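Local coordinates for protein cystathionine gamma-synthase (Xanthomonas oryzae pv. oryzae KACC 10331, PDB 6LD7) that probably makes cystathionine in the methionine biosynthesis pathway, as a pyridoxal 5'-phosphate-dependent enzyme of the trans-sulfuration family, at residues P157-I171 with F187-A200. The protein carries 1 engineered substitution. Numbering follows the deposited sequence.
Sequences PSNPLLRITDLRFVI and FLSPALQKPLDFGA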
loop_
_atom_site.group_PDB
_atom_site.type_symbol
_atom_site.label_atom_id
_atom_site.label_comp_id
_atom_site.label_asym_id
_atom_site.label_seq_id
_atom_site.Cartn_x
_atom_site.Cartn_y
_atom_site.Cartn_z
ATOM N N PRO C 157 -25.193 -1.403 21.926
ATOM C CA PRO C 157 -26.423 -0.641 21.750
ATOM C C PRO C 157 -26.962 -0.683 20.324
ATOM O O PRO C 157 -26.177 -0.900 19.397
ATOM C CB PRO C 157 -25.977 0.822 21.998
ATOM C CG PRO C 157 -24.729 0.695 22.798
ATOM C CD PRO C 157 -24.080 -0.527 22.202
ATOM N N SER C 158 -28.236 -0.379 20.168
ATOM C CA SER C 158 -28.939 -0.408 18.870
ATOM C C SER C 158 -28.689 0.941 18.178
ATOM O O SER C 158 -28.308 1.918 18.822
ATOM C CB SER C 158 -30.446 -0.739 19.097
ATOM O OG SER C 158 -31.167 0.460 19.394
ATOM N N ASN C 159 -28.958 1.008 16.904
ATOM C CA ASN C 159 -28.720 2.188 16.071
ATOM C C ASN C 159 -30.053 2.501 15.414
ATOM O O ASN C 159 -30.644 1.576 14.916
ATOM C CB ASN C 159 -27.641 1.900 15.033
ATOM C CG ASN C 159 -27.811 2.913 13.912
ATOM O OD1 ASN C 159 -28.550 2.675 12.956
ATOM N ND2 ASN C 159 -27.456 4.142 14.154
ATOM N N PRO C 160 -30.627 3.728 15.381
ATOM C CA PRO C 160 -30.017 4.929 15.933
ATOM C C PRO C 160 -30.490 5.358 17.344
ATOM O O PRO C 160 -30.162 6.482 17.756
ATOM C CB PRO C 160 -30.456 5.960 14.863
ATOM C CG PRO C 160 -31.890 5.548 14.609
ATOM C CD PRO C 160 -31.869 4.010 14.628
ATOM N N LEU C 161 -31.313 4.555 18.021
ATOM C CA LEU C 161 -31.915 4.985 19.321
ATOM C C LEU C 161 -31.130 4.486 20.539
ATOM O O LEU C 161 -31.563 4.801 21.614
ATOM C CB LEU C 161 -33.374 4.571 19.421
ATOM C CG LEU C 161 -34.265 5.022 18.262
ATOM C CD1 LEU C 161 -35.683 4.528 18.498
ATOM C CD2 LEU C 161 -34.250 6.510 18.089
ATOM N N LEU C 162 -30.014 3.801 20.380
ATOM C CA LEU C 162 -29.113 3.375 21.486
ATOM C C LEU C 162 -29.897 2.643 22.577
ATOM O O LEU C 162 -29.570 2.821 23.711
ATOM C CB LEU C 162 -28.379 4.652 21.952
ATOM C CG LEU C 162 -27.308 4.961 20.909
ATOM C CD1 LEU C 162 -27.499 6.201 20.133
ATOM C CD2 LEU C 162 -25.944 4.716 21.416
ATOM N N ARG C 163 -30.767 1.723 22.204
ATOM C CA ARG C 163 -31.408 0.753 23.144
ATOM C C ARG C 163 -30.353 -0.216 23.611
ATOM O O ARG C 163 -29.489 -0.670 22.806
ATOM C CB ARG C 163 -32.589 -0.020 22.518
ATOM C CG ARG C 163 -33.639 0.843 21.813
ATOM C CD ARG C 163 -34.599 1.455 22.813
ATOM N NE ARG C 163 -34.239 2.781 23.182
ATOM C CZ ARG C 163 -34.995 3.927 23.159
ATOM N NH1 ARG C 163 -36.264 4.008 22.756
ATOM N NH2 ARG C 163 -34.390 5.017 23.600
ATOM N N ILE C 164 -30.395 -0.516 24.894
ATOM C CA ILE C 164 -29.433 -1.430 25.525
ATOM C C ILE C 164 -30.098 -2.771 25.742
ATOM O O ILE C 164 -31.126 -2.837 26.400
ATOM C CB ILE C 164 -28.962 -0.774 26.810
ATOM C CG1 ILE C 164 -28.520 0.688 26.600
ATOM C CG2 ILE C 164 -27.871 -1.572 27.464
ATOM C CD1 ILE C 164 -27.310 0.836 25.746
ATOM N N THR C 165 -29.516 -3.841 25.256
ATOM C CA THR C 165 -29.972 -5.186 25.566
ATOM C C THR C 165 -29.118 -5.706 26.697
ATOM O O THR C 165 -27.852 -5.573 26.662
ATOM C CB THR C 165 -29.788 -6.107 24.363
ATOM O OG1 THR C 165 -30.479 -5.515 23.264
ATOM C CG2 THR C 165 -30.254 -7.504 24.637
ATOM N N ASP C 166 -29.778 -6.406 27.606
ATOM C CA ASP C 166 -29.126 -6.947 28.818
ATOM C C ASP C 166 -28.473 -8.256 28.456
ATOM O O ASP C 166 -29.153 -9.288 28.248
ATOM C CB ASP C 166 -30.162 -6.989 29.937
ATOM C CG ASP C 166 -29.661 -7.597 31.233
ATOM O OD1 ASP C 166 -28.558 -8.292 31.251
ATOM O OD2 ASP C 166 -30.372 -7.339 32.212
ATOM N N LEU C 167 -27.166 -8.227 28.296
ATOM C CA LEU C 167 -26.424 -9.411 27.805
ATOM C C LEU C 167 -26.665 -10.599 28.726
ATOM O O LEU C 167 -26.913 -11.735 28.220
ATOM C CB LEU C 167 -24.927 -9.082 27.695
ATOM C CG LEU C 167 -24.577 -8.079 26.585
ATOM C CD1 LEU C 167 -23.109 -7.735 26.610
ATOM C CD2 LEU C 167 -24.947 -8.656 25.224
ATOM N N ARG C 168 -26.411 -10.437 30.009
ATOM C CA ARG C 168 -26.473 -11.596 30.951
ATOM C C ARG C 168 -27.901 -12.188 30.889
ATOM O O ARG C 168 -28.052 -13.398 30.830
ATOM C CB ARG C 168 -26.145 -11.199 32.422
ATOM C CG ARG C 168 -25.783 -12.435 33.236
ATOM C CD ARG C 168 -25.363 -12.191 34.660
ATOM N NE ARG C 168 -24.007 -11.713 34.827
ATOM C CZ ARG C 168 -23.609 -10.431 34.947
ATOM N NH1 ARG C 168 -24.446 -9.403 34.900
ATOM N NH2 ARG C 168 -22.316 -10.183 35.032
ATOM N N PHE C 169 -28.922 -11.355 30.941
ATOM C CA PHE C 169 -30.337 -11.824 30.897
ATOM C C PHE C 169 -30.547 -12.645 29.615
ATOM O O PHE C 169 -31.044 -13.842 29.637
ATOM C CB PHE C 169 -31.298 -10.617 30.989
ATOM C CG PHE C 169 -32.740 -10.955 30.689
ATOM C CD1 PHE C 169 -33.446 -11.824 31.505
ATOM C CD2 PHE C 169 -33.411 -10.340 29.643
ATOM C CE1 PHE C 169 -34.765 -12.173 31.198
ATOM C CE2 PHE C 169 -34.724 -10.664 29.345
ATOM C CZ PHE C 169 -35.403 -11.597 30.111
ATOM N N VAL C 170 -30.210 -12.041 28.461
ATOM C CA VAL C 170 -30.559 -12.711 27.170
ATOM C C VAL C 170 -29.771 -13.996 27.022
ATOM O O VAL C 170 -30.384 -15.042 26.660
ATOM C CB VAL C 170 -30.391 -11.790 25.963
ATOM C CG1 VAL C 170 -30.611 -12.530 24.650
ATOM C CG2 VAL C 170 -31.360 -10.657 26.094
ATOM N N ILE C 171 -28.473 -13.938 27.331
ATOM C CA ILE C 171 -27.574 -15.071 27.046
ATOM C C ILE C 171 -27.940 -16.243 27.969
ATOM O O ILE C 171 -28.035 -17.359 27.470
ATOM C CB ILE C 171 -26.121 -14.623 27.162
ATOM C CG1 ILE C 171 -25.760 -13.647 26.037
ATOM C CG2 ILE C 171 -25.186 -15.781 27.269
ATOM C CD1 ILE C 171 -24.411 -12.936 26.248
ATOM N N PHE C 187 -20.647 -1.232 17.657
ATOM C CA PHE C 187 -20.886 0.144 18.143
ATOM C C PHE C 187 -19.909 0.476 19.258
ATOM O O PHE C 187 -19.513 1.611 19.391
ATOM C CB PHE C 187 -22.300 0.368 18.633
ATOM C CG PHE C 187 -23.150 1.265 17.795
ATOM C CD1 PHE C 187 -23.167 1.143 16.407
ATOM C CD2 PHE C 187 -23.988 2.197 18.400
ATOM C CE1 PHE C 187 -23.980 1.968 15.638
ATOM C CE2 PHE C 187 -24.809 3.017 17.626
ATOM C CZ PHE C 187 -24.798 2.907 16.247
ATOM N N LEU C 188 -19.530 -0.457 20.083
ATOM C CA LEU C 188 -18.677 -0.093 21.262
ATOM C C LEU C 188 -17.228 -0.603 21.119
ATOM O O LEU C 188 -16.327 -0.123 21.873
ATOM C CB LEU C 188 -19.266 -0.705 22.550
ATOM C CG LEU C 188 -20.573 -0.078 23.006
ATOM C CD1 LEU C 188 -21.149 -0.838 24.216
ATOM C CD2 LEU C 188 -20.277 1.356 23.398
ATOM N N SER C 189 -16.996 -1.632 20.315
ATOM C CA SER C 189 -15.672 -2.270 20.146
ATOM C C SER C 189 -15.370 -3.074 21.380
ATOM O O SER C 189 -15.920 -2.850 22.452
ATOM C CB SER C 189 -14.555 -1.246 19.872
ATOM O OG SER C 189 -13.919 -0.771 21.082
ATOM N N PRO C 190 -14.317 -3.891 21.295
ATOM C CA PRO C 190 -13.911 -4.713 22.412
ATOM C C PRO C 190 -13.345 -3.914 23.569
ATOM O O PRO C 190 -13.309 -4.432 24.678
ATOM C CB PRO C 190 -12.809 -5.591 21.858
ATOM C CG PRO C 190 -12.967 -5.487 20.338
ATOM C CD PRO C 190 -13.501 -4.108 20.076
ATOM N N ALA C 191 -12.905 -2.690 23.342
ATOM C CA ALA C 191 -12.355 -1.902 24.464
ATOM C C ALA C 191 -13.497 -1.519 25.424
ATOM O O ALA C 191 -13.185 -1.136 26.515
ATOM C CB ALA C 191 -11.717 -0.645 23.921
ATOM N N LEU C 192 -14.741 -1.407 24.971
ATOM C CA LEU C 192 -15.876 -0.880 25.795
ATOM C C LEU C 192 -16.906 -1.949 26.217
ATOM O O LEU C 192 -17.687 -1.695 27.125
ATOM C CB LEU C 192 -16.521 0.274 25.022
ATOM C CG LEU C 192 -15.669 1.518 24.888
ATOM C CD1 LEU C 192 -16.418 2.654 24.207
ATOM C CD2 LEU C 192 -15.096 1.925 26.249
ATOM N N GLN C 193 -16.852 -3.148 25.652
ATOM C CA GLN C 193 -17.851 -4.195 25.929
ATOM C C GLN C 193 -17.250 -5.499 25.462
ATOM O O GLN C 193 -16.740 -5.578 24.253
ATOM C CB GLN C 193 -19.215 -3.878 25.259
ATOM C CG GLN C 193 -20.303 -4.866 25.571
ATOM C CD GLN C 193 -21.592 -4.453 24.905
ATOM O OE1 GLN C 193 -21.809 -4.639 23.644
ATOM N NE2 GLN C 193 -22.492 -3.944 25.737
ATOM N N LYS C 194 -17.394 -6.484 26.313
ATOM C CA LYS C 194 -16.880 -7.850 26.101
ATOM C C LYS C 194 -17.983 -8.883 26.269
ATOM O O LYS C 194 -18.108 -9.554 27.307
ATOM C CB LYS C 194 -15.729 -8.102 27.050
ATOM C CG LYS C 194 -14.486 -7.269 26.762
ATOM C CD LYS C 194 -13.328 -7.525 27.748
ATOM C CE LYS C 194 -12.937 -8.991 27.681
ATOM N NZ LYS C 194 -11.671 -9.222 28.414
ATOM N N PRO C 195 -18.754 -9.124 25.194
ATOM C CA PRO C 195 -19.889 -10.030 25.266
ATOM C C PRO C 195 -19.528 -11.471 25.639
ATOM O O PRO C 195 -20.363 -12.177 26.294
ATOM C CB PRO C 195 -20.542 -9.914 23.898
ATOM C CG PRO C 195 -20.100 -8.572 23.421
ATOM C CD PRO C 195 -18.664 -8.440 23.905
ATOM N N LEU C 196 -18.313 -11.897 25.341
ATOM C CA LEU C 196 -17.902 -13.296 25.671
ATOM C C LEU C 196 -17.731 -13.400 27.172
ATOM O O LEU C 196 -17.826 -14.498 27.614
ATOM C CB LEU C 196 -16.628 -13.761 24.963
ATOM C CG LEU C 196 -16.593 -13.626 23.423
ATOM C CD1 LEU C 196 -15.271 -14.146 22.819
ATOM C CD2 LEU C 196 -17.738 -14.347 22.757
ATOM N N ASP C 197 -17.524 -12.318 27.914
ATOM C CA ASP C 197 -17.431 -12.398 29.387
ATOM C C ASP C 197 -18.807 -12.784 29.950
ATOM O O ASP C 197 -18.823 -13.254 31.023
ATOM C CB ASP C 197 -17.001 -11.078 30.037
ATOM C CG ASP C 197 -15.521 -10.751 29.865
ATOM O OD1 ASP C 197 -14.838 -11.598 29.334
ATOM O OD2 ASP C 197 -15.059 -9.647 30.299
ATOM N N PHE C 198 -19.906 -12.514 29.246
ATOM C CA PHE C 198 -21.280 -12.792 29.674
ATOM C C PHE C 198 -21.707 -14.163 29.152
ATOM O O PHE C 198 -22.870 -14.490 29.270
ATOM C CB PHE C 198 -22.177 -11.650 29.191
ATOM C CG PHE C 198 -21.867 -10.324 29.820
ATOM C CD1 PHE C 198 -22.396 -9.993 31.048
ATOM C CD2 PHE C 198 -21.048 -9.408 29.229
ATOM C CE1 PHE C 198 -22.080 -8.814 31.686
ATOM C CE2 PHE C 198 -20.760 -8.209 29.857
ATOM C CZ PHE C 198 -21.272 -7.919 31.093
ATOM N N GLY C 199 -20.842 -14.916 28.495
ATOM C CA GLY C 199 -21.147 -16.295 28.060
ATOM C C GLY C 199 -21.621 -16.393 26.608
ATOM O O GLY C 199 -21.957 -17.483 26.160
ATOM N N ALA C 200 -21.575 -15.327 25.830
ATOM C CA ALA C 200 -21.908 -15.409 24.375
ATOM C C ALA C 200 -21.019 -16.418 23.647
ATOM O O ALA C 200 -19.850 -16.518 24.007
ATOM C CB ALA C 200 -21.788 -14.059 23.711
#
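With CG of Leu167 trans to its carbonyl carbon (chi1 -69°) and that of Phe198 set likewise (chi1 -65°), the two side chains cross at about a right angle. Leu167 CB lies over one face of the Phe198 ring, 3.9 Å from its CG, while Leu167 CD1 reaches Phe198 CD2 at 3.7 Å. Arg168 bends on its way past the same ring, which brings NH2 to 3.6 Å from Phe198 CE1; guanidinium and ring planes stand 67° apart, so the ring presents CE1 and CD1 to one guanidinium face instead of stacking flat. One turn along the helix, Ile171 splits its branches: CG2 packs on Phe198 O, and CD1 lies 3.8 Å from Ala200 CB. Asp166 caps this helix through a nearly straight bond from Phe169 N to OD1. At the far end, Asn159 CB sits 3.3 Å from CZ of the Phe187 ring, Leu162 CD2 meets the ring edge near its plane, and Pro157 CD touches Leu188 CD1 at 3.6 Å. The contact lies beside the mixed seven-stranded sheet of the aminotransferase-like, pyridoxal-phosphate-binding domain, where Leu167 and Ile171 also touch Ile154. With no hydrogen bond across, the fit rests on shape and burial of apolar groups, not on directional bonds, while exposed Arg168 lays its guanidinium against Phe198 at the margin.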